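Local coordinates for protein glycosyl hydrolase (PDB 7LR8) that probably hydrolyses the Man-beta-1,4-GlcNAc disaccharide of the N-glycan core as a family GH5 glycosidase, and is held here as an engineered variant with that disaccharide bound, at residues Trp202-Ala212 with His245-Trp256; Arg354-Asp363 with Ala394-Ala404. The protein carries 1 engineered substitution. All blocks are in the same frame, centred on the assembly; numbering follows the deposited sequence.

Interaction 1 (Trp202-Ala212 with His245-Trp256); sequences WYLDDHPFTPA and HAAYLVELAKAW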
loop_
_atom_site.group_PDB
_atom_site.type_symbol
_atom_site.label_atom_id
_atom_site.label_comp_id
_atom_site.label_asym_id
_atom_site.label_seq_id
_atom_site.Cartn_x
_atom_site.Cartn_y
_atom_site.Cartn_z
ATOM N N TRP B 202 -12.337 -24.842 -0.164
ATOM C CA TRP B 202 -13.236 -25.983 -0.304
ATOM C C TRP B 202 -13.696 -26.226 -1.734
ATOM O O TRP B 202 -14.099 -27.346 -2.050
ATOM C CB TRP B 202 -14.484 -25.803 0.580
ATOM C CG TRP B 202 -14.150 -25.277 1.940
ATOM C CD1 TRP B 202 -14.133 -23.971 2.335
ATOM C CD2 TRP B 202 -13.753 -26.045 3.075
ATOM N NE1 TRP B 202 -13.759 -23.881 3.651
ATOM C CE2 TRP B 202 -13.520 -25.142 4.130
ATOM C CE3 TRP B 202 -13.574 -27.408 3.305
ATOM C CZ2 TRP B 202 -13.117 -25.558 5.393
ATOM C CZ3 TRP B 202 -13.177 -27.821 4.558
ATOM C CH2 TRP B 202 -12.952 -26.900 5.587
ATOM N N TYR B 203 -13.635 -25.218 -2.603
ATOM C CA TYR B 203 -14.357 -25.249 -3.866
ATOM C C TYR B 203 -13.481 -25.249 -5.117
ATOM O O TYR B 203 -13.969 -25.660 -6.177
ATOM C CB TYR B 203 -15.304 -24.042 -3.956
ATOM C CG TYR B 203 -16.527 -24.079 -3.066
ATOM C CD1 TYR B 203 -16.845 -25.198 -2.290
ATOM C CD2 TYR B 203 -17.376 -22.987 -3.012
ATOM C CE1 TYR B 203 -17.994 -25.208 -1.485
ATOM C CE2 TYR B 203 -18.514 -22.991 -2.221
ATOM C CZ TYR B 203 -18.821 -24.095 -1.464
ATOM O OH TYR B 203 -19.971 -24.072 -0.692
ATOM N N LEU B 204 -12.226 -24.807 -5.031
ATOM C CA LEU B 204 -11.380 -24.548 -6.199
ATOM C C LEU B 204 -10.337 -25.650 -6.343
ATOM O O LEU B 204 -9.434 -25.766 -5.508
ATOM C CB LEU B 204 -10.684 -23.196 -6.074
ATOM C CG LEU B 204 -11.157 -21.966 -6.841
ATOM C CD1 LEU B 204 -9.999 -20.995 -6.991
ATOM C CD2 LEU B 204 -11.717 -22.351 -8.200
ATOM N N ASP B 205 -10.435 -26.427 -7.419
ATOM C CA ASP B 205 -9.389 -27.397 -7.713
ATOM C C ASP B 205 -8.054 -26.680 -7.856
ATOM O O ASP B 205 -7.983 -25.564 -8.380
ATOM C CB ASP B 205 -9.704 -28.171 -8.995
ATOM C CG ASP B 205 -11.008 -28.941 -8.919
ATOM O OD1 ASP B 205 -11.440 -29.310 -7.809
ATOM O OD2 ASP B 205 -11.603 -29.180 -9.982
ATOM N N ASP B 206 -6.994 -27.311 -7.361
ATOM C CA ASP B 206 -5.615 -26.827 -7.459
ATOM C C ASP B 206 -5.338 -25.584 -6.614
ATOM O O ASP B 206 -4.224 -25.057 -6.669
ATOM C CB ASP B 206 -5.208 -26.546 -8.913
ATOM C CG ASP B 206 -5.422 -27.746 -9.811
ATOM O OD1 ASP B 206 -5.103 -28.876 -9.380
ATOM O OD2 ASP B 206 -5.917 -27.562 -10.942
ATOM N N HIS B 207 -6.296 -25.105 -5.826
ATOM C CA HIS B 207 -6.018 -24.011 -4.897
ATOM C C HIS B 207 -5.065 -24.494 -3.803
ATOM O O HIS B 207 -5.252 -25.591 -3.268
ATOM C CB HIS B 207 -7.335 -23.497 -4.299
ATOM C CG HIS B 207 -7.182 -22.281 -3.439
ATOM N ND1 HIS B 207 -6.844 -21.045 -3.949
ATOM C CD2 HIS B 207 -7.352 -22.107 -2.104
ATOM C CE1 HIS B 207 -6.807 -20.163 -2.964
ATOM N NE2 HIS B 207 -7.098 -20.785 -1.834
ATOM N N PRO B 208 -4.031 -23.716 -3.460
ATOM C CA PRO B 208 -2.967 -24.245 -2.585
ATOM C C PRO B 208 -3.410 -24.469 -1.156
ATOM O O PRO B 208 -2.815 -25.301 -0.456
ATOM C CB PRO B 208 -1.876 -23.164 -2.655
ATOM C CG PRO B 208 -2.196 -22.352 -3.853
ATOM C CD PRO B 208 -3.688 -22.395 -4.009
ATOM N N PHE B 209 -4.400 -23.720 -0.685
ATOM C CA PHE B 209 -4.915 -23.894 0.662
ATOM C C PHE B 209 -6.035 -24.915 0.591
ATOM O O PHE B 209 -6.953 -24.773 -0.223
ATOM C CB PHE B 209 -5.394 -22.559 1.236
ATOM C CG PHE B 209 -4.266 -21.655 1.691
ATOM C CD1 PHE B 209 -3.549 -20.892 0.776
ATOM C CD2 PHE B 209 -3.943 -21.556 3.039
ATOM C CE1 PHE B 209 -2.507 -20.053 1.202
ATOM C CE2 PHE B 209 -2.909 -20.727 3.475
ATOM C CZ PHE B 209 -2.185 -19.974 2.553
ATOM N N THR B 210 -5.929 -25.970 1.394
ATOM C CA THR B 210 -6.766 -27.147 1.216
ATOM C C THR B 210 -7.796 -27.288 2.330
ATOM O O THR B 210 -7.695 -26.640 3.379
ATOM C CB THR B 210 -5.904 -28.416 1.173
ATOM O OG1 THR B 210 -5.309 -28.634 2.463
ATOM C CG2 THR B 210 -4.802 -28.293 0.112
ATOM N N PRO B 211 -8.816 -28.130 2.131
ATOM C CA PRO B 211 -9.711 -28.444 3.257
ATOM C C PRO B 211 -8.970 -29.032 4.443
ATOM O O PRO B 211 -9.303 -28.740 5.596
ATOM C CB PRO B 211 -10.695 -29.451 2.653
ATOM C CG PRO B 211 -10.659 -29.190 1.166
ATOM C CD PRO B 211 -9.243 -28.782 0.877
ATOM N N ALA B 212 -7.960 -29.857 4.186
ATOM C CA ALA B 212 -7.182 -30.425 5.281
ATOM C C ALA B 212 -6.487 -29.335 6.098
ATOM O O ALA B 212 -6.439 -29.419 7.332
ATOM C CB ALA B 212 -6.166 -31.423 4.731
ATOM N N HIS B 245 -26.604 -22.556 2.805
ATOM C CA HIS B 245 -25.213 -22.580 2.376
ATOM C C HIS B 245 -24.260 -22.551 3.566
ATOM O O HIS B 245 -23.243 -23.255 3.572
ATOM C CB HIS B 245 -24.934 -21.419 1.418
ATOM C CG HIS B 245 -23.535 -21.422 0.882
ATOM N ND1 HIS B 245 -22.474 -20.841 1.553
ATOM C CD2 HIS B 245 -23.012 -21.992 -0.229
ATOM C CE1 HIS B 245 -21.366 -21.030 0.859
ATOM N NE2 HIS B 245 -21.662 -21.735 -0.218
ATOM N N ALA B 246 -24.570 -21.759 4.588
ATOM C CA ALA B 246 -23.656 -21.674 5.724
ATOM C C ALA B 246 -23.642 -22.971 6.531
ATOM O O ALA B 246 -22.576 -23.421 6.969
ATOM C CB ALA B 246 -24.022 -20.480 6.605
ATOM N N ALA B 247 -24.814 -23.587 6.746
ATOM C CA ALA B 247 -24.860 -24.893 7.400
ATOM C C ALA B 247 -24.120 -25.942 6.579
ATOM O O ALA B 247 -23.480 -26.843 7.130
ATOM C CB ALA B 247 -26.317 -25.320 7.627
ATOM N N TYR B 248 -24.202 -25.847 5.252
ATOM C CA TYR B 248 -23.439 -26.756 4.400
ATOM C C TYR B 248 -21.940 -26.646 4.656
ATOM O O TYR B 248 -21.243 -27.660 4.776
ATOM C CB TYR B 248 -23.723 -26.449 2.941
ATOM C CG TYR B 248 -22.824 -27.173 1.965
ATOM C CD1 TYR B 248 -22.743 -28.558 1.963
ATOM C CD2 TYR B 248 -22.108 -26.474 1.009
ATOM C CE1 TYR B 248 -21.941 -29.229 1.050
ATOM C CE2 TYR B 248 -21.313 -27.134 0.088
ATOM C CZ TYR B 248 -21.234 -28.506 0.112
ATOM O OH TYR B 248 -20.445 -29.162 -0.809
ATOM N N LEU B 249 -21.409 -25.423 4.671
ATOM C CA LEU B 249 -19.971 -25.282 4.883
ATOM C C LEU B 249 -19.575 -25.833 6.245
ATOM O O LEU B 249 -18.510 -26.448 6.392
ATOM C CB LEU B 249 -19.547 -23.819 4.747
ATOM C CG LEU B 249 -19.401 -23.237 3.344
ATOM C CD1 LEU B 249 -18.854 -21.821 3.457
ATOM C CD2 LEU B 249 -18.500 -24.107 2.469
ATOM N N VAL B 250 -20.431 -25.633 7.251
ATOM C CA VAL B 250 -20.160 -26.154 8.589
ATOM C C VAL B 250 -20.028 -27.670 8.547
ATOM O O VAL B 250 -19.050 -28.239 9.044
ATOM C CB VAL B 250 -21.264 -25.708 9.570
ATOM C CG1 VAL B 250 -21.224 -26.528 10.874
ATOM C CG2 VAL B 250 -21.155 -24.214 9.860
ATOM N N GLU B 251 -21.012 -28.348 7.948
ATOM C CA GLU B 251 -20.992 -29.807 7.947
ATOM C C GLU B 251 -19.949 -30.351 6.977
ATOM O O GLU B 251 -19.395 -31.430 7.211
ATOM C CB GLU B 251 -22.382 -30.358 7.620
ATOM C CG GLU B 251 -23.402 -30.063 8.704
ATOM C CD GLU B 251 -22.963 -30.584 10.053
ATOM O OE1 GLU B 251 -22.563 -31.768 10.124
ATOM O OE2 GLU B 251 -23.022 -29.813 11.041
ATOM N N LEU B 252 -19.678 -29.627 5.887
ATOM C CA LEU B 252 -18.643 -30.057 4.955
ATOM C C LEU B 252 -17.275 -30.028 5.617
ATOM O O LEU B 252 -16.482 -30.967 5.466
ATOM C CB LEU B 252 -18.647 -29.157 3.717
ATOM C CG LEU B 252 -17.585 -29.423 2.647
ATOM C CD1 LEU B 252 -17.786 -30.805 2.053
ATOM C CD2 LEU B 252 -17.640 -28.362 1.558
ATOM N N ALA B 253 -16.989 -28.955 6.357
ATOM C CA ALA B 253 -15.670 -28.781 6.959
ATOM C C ALA B 253 -15.352 -29.906 7.937
ATOM O O ALA B 253 -14.180 -30.257 8.127
ATOM C CB ALA B 253 -15.598 -27.421 7.654
ATOM N N LYS B 254 -16.381 -30.499 8.540
ATOM C CA LYS B 254 -16.191 -31.587 9.484
ATOM C C LYS B 254 -15.579 -32.830 8.845
ATOM O O LYS B 254 -14.954 -33.625 9.556
ATOM C CB LYS B 254 -17.529 -31.945 10.135
ATOM C CG LYS B 254 -18.065 -30.849 11.053
ATOM C CD LYS B 254 -19.420 -31.197 11.635
ATOM C CE LYS B 254 -19.878 -30.096 12.585
ATOM N NZ LYS B 254 -21.228 -30.363 13.115
ATOM N N ALA B 255 -15.748 -33.030 7.531
ATOM C CA ALA B 255 -15.264 -34.270 6.928
ATOM C C ALA B 255 -13.761 -34.444 7.102
ATOM O O ALA B 255 -13.283 -35.580 7.204
ATOM C CB ALA B 255 -15.627 -34.322 5.444
ATOM N N TRP B 256 -13.010 -33.344 7.145
ATOM C CA TRP B 256 -11.552 -33.380 7.168
ATOM C C TRP B 256 -10.962 -33.291 8.569
ATOM O O TRP B 256 -9.738 -33.355 8.714
ATOM C CB TRP B 256 -10.975 -32.246 6.306
ATOM C CG TRP B 256 -11.068 -32.500 4.830
ATOM C CD1 TRP B 256 -10.133 -33.101 4.037
ATOM C CD2 TRP B 256 -12.166 -32.163 3.972
ATOM N NE1 TRP B 256 -10.579 -33.160 2.738
ATOM C CE2 TRP B 256 -11.832 -32.599 2.675
ATOM C CE3 TRP B 256 -13.408 -31.545 4.179
ATOM C CZ2 TRP B 256 -12.682 -32.420 1.582
ATOM C CZ3 TRP B 256 -14.254 -31.370 3.093
ATOM C CH2 TRP B 256 -13.886 -31.805 1.812
#
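On the helical outer layer of the (beta/alpha)8 barrel typical of GH5 enzymes, Trp202 and Tyr203, at the end of helix 200-203, pack against helix 240-253. Tyr203 acts as a knob in a hole formed by His245, Tyr248, Leu249 and Leu252. Its OH lies 2.9 Å from His245 NE2, which arrives at the edge of the tyrosine ring; His245 ND1 bonds to Ser225, at the end of barrel strand 221-225. Tyr248 CE2 and Leu252 CD2 also meet that ring at its edge, and the flat tyrosine fits the slot between these side chains while its OH reaches the histidine. With CG opposite the carbonyl carbon (chi1 -43°), the Trp202 indole is directed to the helix, CH2 lying 3.4 Å from Ala253 CB, an approach that the small methyl suits. The indole also touches Thr221 and Val223, placing it between strand 221-225 and helix 240-253. Further along the chain, the Trp256 indole slides past that of Trp202 in the opposite direction, the six-membered rings oblique at 59° and Trp202 CZ3 3.8 Å from Trp256 CE3. Pro211, in the first turn of helix 211-216, lays CB over one face of Trp256 in a CH-pi contact, 3.4 Å from the five-membered ring centroid.

Interaction 2 (Arg354-Asp363 with Ala394-Ala404); sequences RPRTTALVVD and ARPTTVLAEHA
Ala359, Val361 and Val399 form the apolar centre of one sheet face, where Ala359 CB lies 3.7 Å from Val399 CG1. The small alanine suits the approach of that branch, which chi1 of 64° sets between the backbone N and carbonyl carbon of Val399. Val361 CG2 reaches Ala404 CB, while helix 407-413 packs on Val399. On the other face Val362 CG2 meets Thr398 CB at 3.7 Å, and Leu360 turns to helix 381-391. The strands, 358-362 and 397-400, run parallel with a twist of 44°, joined through that helix in a beta-alpha-beta crossover. Backbone bonds pass alternately between them: Thr397 N to Thr358 O, Leu360 N to Thr397 O, Val399 N to Leu360 O, Val362 N to Val399 O and Ala401 N to Val362 O.

Toward the N-terminal ends the contact becomes polar. The bent side chain of Arg395 gives NH2 to Arg354 O (2.8 Å) and NH1 to Pro355 O (2.9 Å), both acceptors near its guanidinium plane. Arg356, extended from CG to NE, crosses it and sends NH1 to Pro396 O at 2.7 Å. Water 1 joins Thr358 N to Arg395 O. The guanidinium planes stand 76° apart, with Arg356 NE 3.6 Å from Arg395 NH2, over the Arg395 face. Arg395 NE also pairs with Asp294 OD2, and Arg356 NH2 bonds to Asp294 O; this convergence on Asp294, with the other carbonyl acceptors, would allow the two guanidinium groups to lie so close.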
loop_
_atom_site.group_PDB
_atom_site.type_symbol
_atom_site.label_atom_id
_atom_site.label_comp_id
_atom_site.label_asym_id
_atom_site.label_seq_id
_atom_site.Cartn_x
_atom_site.Cartn_y
_atom_site.Cartn_z
ATOM N N ARG B 354 -28.627 -31.380 18.293
ATOM C CA ARG B 354 -29.174 -32.618 17.757
ATOM C C ARG B 354 -28.133 -33.237 16.838
ATOM O O ARG B 354 -27.767 -32.626 15.814
ATOM C CB ARG B 354 -30.492 -32.382 17.011
ATOM C CG ARG B 354 -31.579 -31.796 17.896
ATOM C CD ARG B 354 -32.856 -31.458 17.128
ATOM N NE ARG B 354 -33.924 -31.082 18.060
ATOM C CZ ARG B 354 -34.881 -31.902 18.492
ATOM N NH1 ARG B 354 -34.932 -33.156 18.067
ATOM N NH2 ARG B 354 -35.797 -31.465 19.350
ATOM N N PRO B 355 -27.617 -34.420 17.169
ATOM C CA PRO B 355 -26.598 -35.053 16.325
ATOM C C PRO B 355 -27.134 -35.342 14.934
ATOM O O PRO B 355 -28.344 -35.454 14.704
ATOM C CB PRO B 355 -26.269 -36.352 17.068
ATOM C CG PRO B 355 -26.772 -36.137 18.477
ATOM C CD PRO B 355 -27.958 -35.237 18.345
ATOM N N ARG B 356 -26.200 -35.494 14.001
ATOM C CA ARG B 356 -26.507 -35.803 12.607
ATOM C C ARG B 356 -25.934 -37.181 12.291
ATOM O O ARG B 356 -24.723 -37.335 12.115
ATOM C CB ARG B 356 -25.943 -34.725 11.686
ATOM C CG ARG B 356 -26.587 -33.372 11.919
ATOM C CD ARG B 356 -26.253 -32.373 10.817
ATOM N NE ARG B 356 -27.211 -31.275 10.864
ATOM C CZ ARG B 356 -27.624 -30.578 9.816
ATOM N NH1 ARG B 356 -27.160 -30.845 8.602
ATOM N NH2 ARG B 356 -28.516 -29.612 9.993
ATOM N N THR B 357 -26.812 -38.184 12.227
ATOM C CA THR B 357 -26.383 -39.567 12.080
ATOM C C THR B 357 -26.286 -40.028 10.631
ATOM O O THR B 357 -25.805 -41.140 10.391
ATOM C CB THR B 357 -27.344 -40.494 12.834
ATOM O OG1 THR B 357 -26.702 -41.747 13.084
ATOM C CG2 THR B 357 -28.624 -40.727 12.008
ATOM N N THR B 358 -26.750 -39.223 9.673
ATOM C CA THR B 358 -26.677 -39.542 8.251
ATOM C C THR B 358 -25.580 -38.707 7.599
ATOM O O THR B 358 -25.597 -37.474 7.691
ATOM C CB THR B 358 -28.013 -39.270 7.552
ATOM O OG1 THR B 358 -29.048 -40.076 8.139
ATOM C CG2 THR B 358 -27.904 -39.586 6.063
ATOM N N ALA B 359 -24.641 -39.372 6.925
ATOM C CA ALA B 359 -23.478 -38.707 6.351
ATOM C C ALA B 359 -23.434 -38.902 4.840
ATOM O O ALA B 359 -23.630 -40.017 4.343
ATOM C CB ALA B 359 -22.184 -39.223 6.981
ATOM N N LEU B 360 -23.185 -37.813 4.120
ATOM C CA LEU B 360 -22.997 -37.854 2.675
ATOM C C LEU B 360 -21.517 -38.057 2.373
ATOM O O LEU B 360 -20.664 -37.385 2.963
ATOM C CB LEU B 360 -23.494 -36.557 2.035
ATOM C CG LEU B 360 -23.175 -36.316 0.559
ATOM C CD1 LEU B 360 -24.010 -37.245 -0.310
ATOM C CD2 LEU B 360 -23.421 -34.859 0.189
ATOM N N VAL B 361 -21.214 -38.975 1.453
ATOM C CA VAL B 361 -19.819 -39.261 1.119
ATOM C C VAL B 361 -19.242 -38.129 0.280
ATOM O O VAL B 361 -19.814 -37.740 -0.746
ATOM C CB VAL B 361 -19.700 -40.601 0.380
ATOM C CG1 VAL B 361 -18.245 -40.836 -0.048
ATOM C CG2 VAL B 361 -20.205 -41.738 1.253
ATOM N N VAL B 362 -18.083 -37.618 0.692
ATOM C CA VAL B 362 -17.378 -36.567 -0.035
ATOM C C VAL B 362 -16.099 -37.161 -0.606
ATOM O O VAL B 362 -15.197 -37.552 0.146
ATOM C CB VAL B 362 -17.072 -35.364 0.866
ATOM C CG1 VAL B 362 -16.260 -34.323 0.111
ATOM C CG2 VAL B 362 -18.372 -34.768 1.392
ATOM N N ASP B 363 -16.014 -37.218 -1.934
ATOM C CA ASP B 363 -14.854 -37.753 -2.641
ATOM C C ASP B 363 -14.262 -36.608 -3.450
ATOM O O ASP B 363 -14.838 -36.198 -4.461
ATOM C CB ASP B 363 -15.252 -38.927 -3.537
ATOM C CG ASP B 363 -14.051 -39.653 -4.139
ATOM O OD1 ASP B 363 -12.925 -39.109 -4.123
ATOM O OD2 ASP B 363 -14.245 -40.776 -4.648
ATOM N N ALA B 394 -33.244 -34.884 6.092
ATOM C CA ALA B 394 -32.292 -35.868 6.593
ATOM C C ALA B 394 -31.203 -35.270 7.478
ATOM O O ALA B 394 -30.447 -36.036 8.087
ATOM C CB ALA B 394 -31.634 -36.601 5.422
ATOM N N ARG B 395 -31.097 -33.945 7.563
ATOM C CA ARG B 395 -30.092 -33.276 8.382
ATOM C C ARG B 395 -28.696 -33.882 8.177
ATOM O O ARG B 395 -28.085 -34.384 9.122
ATOM C CB ARG B 395 -30.489 -33.319 9.853
ATOM C CG ARG B 395 -31.933 -32.837 10.133
ATOM C CD ARG B 395 -32.255 -32.754 11.655
ATOM N NE ARG B 395 -31.234 -31.966 12.341
ATOM C CZ ARG B 395 -30.310 -32.473 13.156
ATOM N NH1 ARG B 395 -30.302 -33.771 13.422
ATOM N NH2 ARG B 395 -29.397 -31.675 13.707
ATOM N N PRO B 396 -28.176 -33.852 6.950
ATOM C CA PRO B 396 -26.927 -34.572 6.666
ATOM C C PRO B 396 -25.709 -33.911 7.293
ATOM O O PRO B 396 -25.629 -32.685 7.414
ATOM C CB PRO B 396 -26.840 -34.529 5.136
ATOM C CG PRO B 396 -27.547 -33.243 4.767
ATOM C CD PRO B 396 -28.703 -33.156 5.765
ATOM N N THR B 397 -24.748 -34.752 7.695
ATOM C CA THR B 397 -23.361 -34.333 7.831
ATOM C C THR B 397 -22.597 -34.875 6.625
ATOM O O THR B 397 -23.197 -35.360 5.659
ATOM C CB THR B 397 -22.745 -34.797 9.162
ATOM O OG1 THR B 397 -21.443 -34.208 9.314
ATOM C CG2 THR B 397 -22.621 -36.317 9.227
ATOM N N THR B 398 -21.263 -34.791 6.664
ATOM C CA THR B 398 -20.429 -35.313 5.588
ATOM C C THR B 398 -19.354 -36.232 6.158
ATOM O O THR B 398 -19.003 -36.162 7.343
ATOM C CB THR B 398 -19.772 -34.191 4.753
ATOM O OG1 THR B 398 -18.831 -33.442 5.546
ATOM C CG2 THR B 398 -20.828 -33.245 4.201
ATOM N N VAL B 399 -18.848 -37.113 5.298
ATOM C CA VAL B 399 -17.770 -38.031 5.659
ATOM C C VAL B 399 -16.894 -38.231 4.429
ATOM O O VAL B 399 -17.397 -38.327 3.306
ATOM C CB VAL B 399 -18.322 -39.371 6.201
ATOM C CG1 VAL B 399 -19.103 -40.122 5.130
ATOM C CG2 VAL B 399 -17.184 -40.243 6.752
ATOM N N LEU B 400 -15.576 -38.267 4.638
ATOM C CA LEU B 400 -14.652 -38.482 3.531
ATOM C C LEU B 400 -14.755 -39.905 2.995
ATOM O O LEU B 400 -15.009 -40.860 3.739
ATOM C CB LEU B 400 -13.213 -38.210 3.969
ATOM C CG LEU B 400 -12.775 -36.756 4.098
ATOM C CD1 LEU B 400 -11.289 -36.723 4.446
ATOM C CD2 LEU B 400 -13.048 -35.996 2.803
ATOM N N ALA B 401 -14.546 -40.039 1.680
ATOM C CA ALA B 401 -14.548 -41.353 1.042
ATOM C C ALA B 401 -13.642 -42.335 1.777
ATOM O O ALA B 401 -14.004 -43.503 1.972
ATOM C CB ALA B 401 -14.115 -41.224 -0.421
ATOM N N GLU B 402 -12.463 -41.873 2.206
ATOM C CA GLU B 402 -11.509 -42.743 2.884
ATOM C C GLU B 402 -12.021 -43.227 4.235
ATOM O O GLU B 402 -11.458 -44.180 4.787
ATOM C CB GLU B 402 -10.174 -42.016 3.068
ATOM C CG GLU B 402 -10.289 -40.664 3.759
ATOM C CD GLU B 402 -8.974 -39.895 3.767
ATOM O OE1 GLU B 402 -8.122 -40.178 4.635
ATOM O OE2 GLU B 402 -8.795 -39.006 2.904
ATOM N N HIS B 403 -13.064 -42.593 4.779
ATOM C CA HIS B 403 -13.636 -42.971 6.065
ATOM C C HIS B 403 -15.038 -43.546 5.942
ATOM O O HIS B 403 -15.656 -43.861 6.967
ATOM C CB HIS B 403 -13.668 -41.761 7.013
ATOM C CG HIS B 403 -12.312 -41.216 7.351
ATOM N ND1 HIS B 403 -11.303 -42.000 7.865
ATOM C CD2 HIS B 403 -11.805 -39.964 7.257
ATOM C CE1 HIS B 403 -10.226 -41.259 8.062
ATOM N NE2 HIS B 403 -10.505 -40.018 7.701
ATOM N N ALA B 404 -15.553 -43.708 4.718
ATOM C CA ALA B 404 -16.948 -44.102 4.533
ATOM C C ALA B 404 -17.254 -45.483 5.101
ATOM O O ALA B 404 -18.421 -45.772 5.392
ATOM C CB ALA B 404 -17.310 -44.051 3.045
HETATM O O HOH W 1 -28.476 -36.919 10.203
HETATM O O HOH W 2 -31.075 -38.424 9.085
#

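From the N terminus, the chain passes helix 200-203 and the loop to helix 211-216, then runs through strand 221-225 to helix 240-253, where interaction 1 closes a loop of 32 residues. After the last barrel strand, 298-304, and helix 334-349 it enters strand 358-362; helix 381-391 carries it across to strand 397-400, and interaction 2 closes a second loop, of 30 residues. The two loops follow in series, neither nested nor crossing. They nevertheless touch: Thr398 OG1 probably bonds to Glu251 O and Thr397 OG1 to Glu251 OE1, while Ala255 packs on Thr398 and Leu400. The small C-terminal parallel sheet is thereby tied to segment 245-256 on the outside of the barrel.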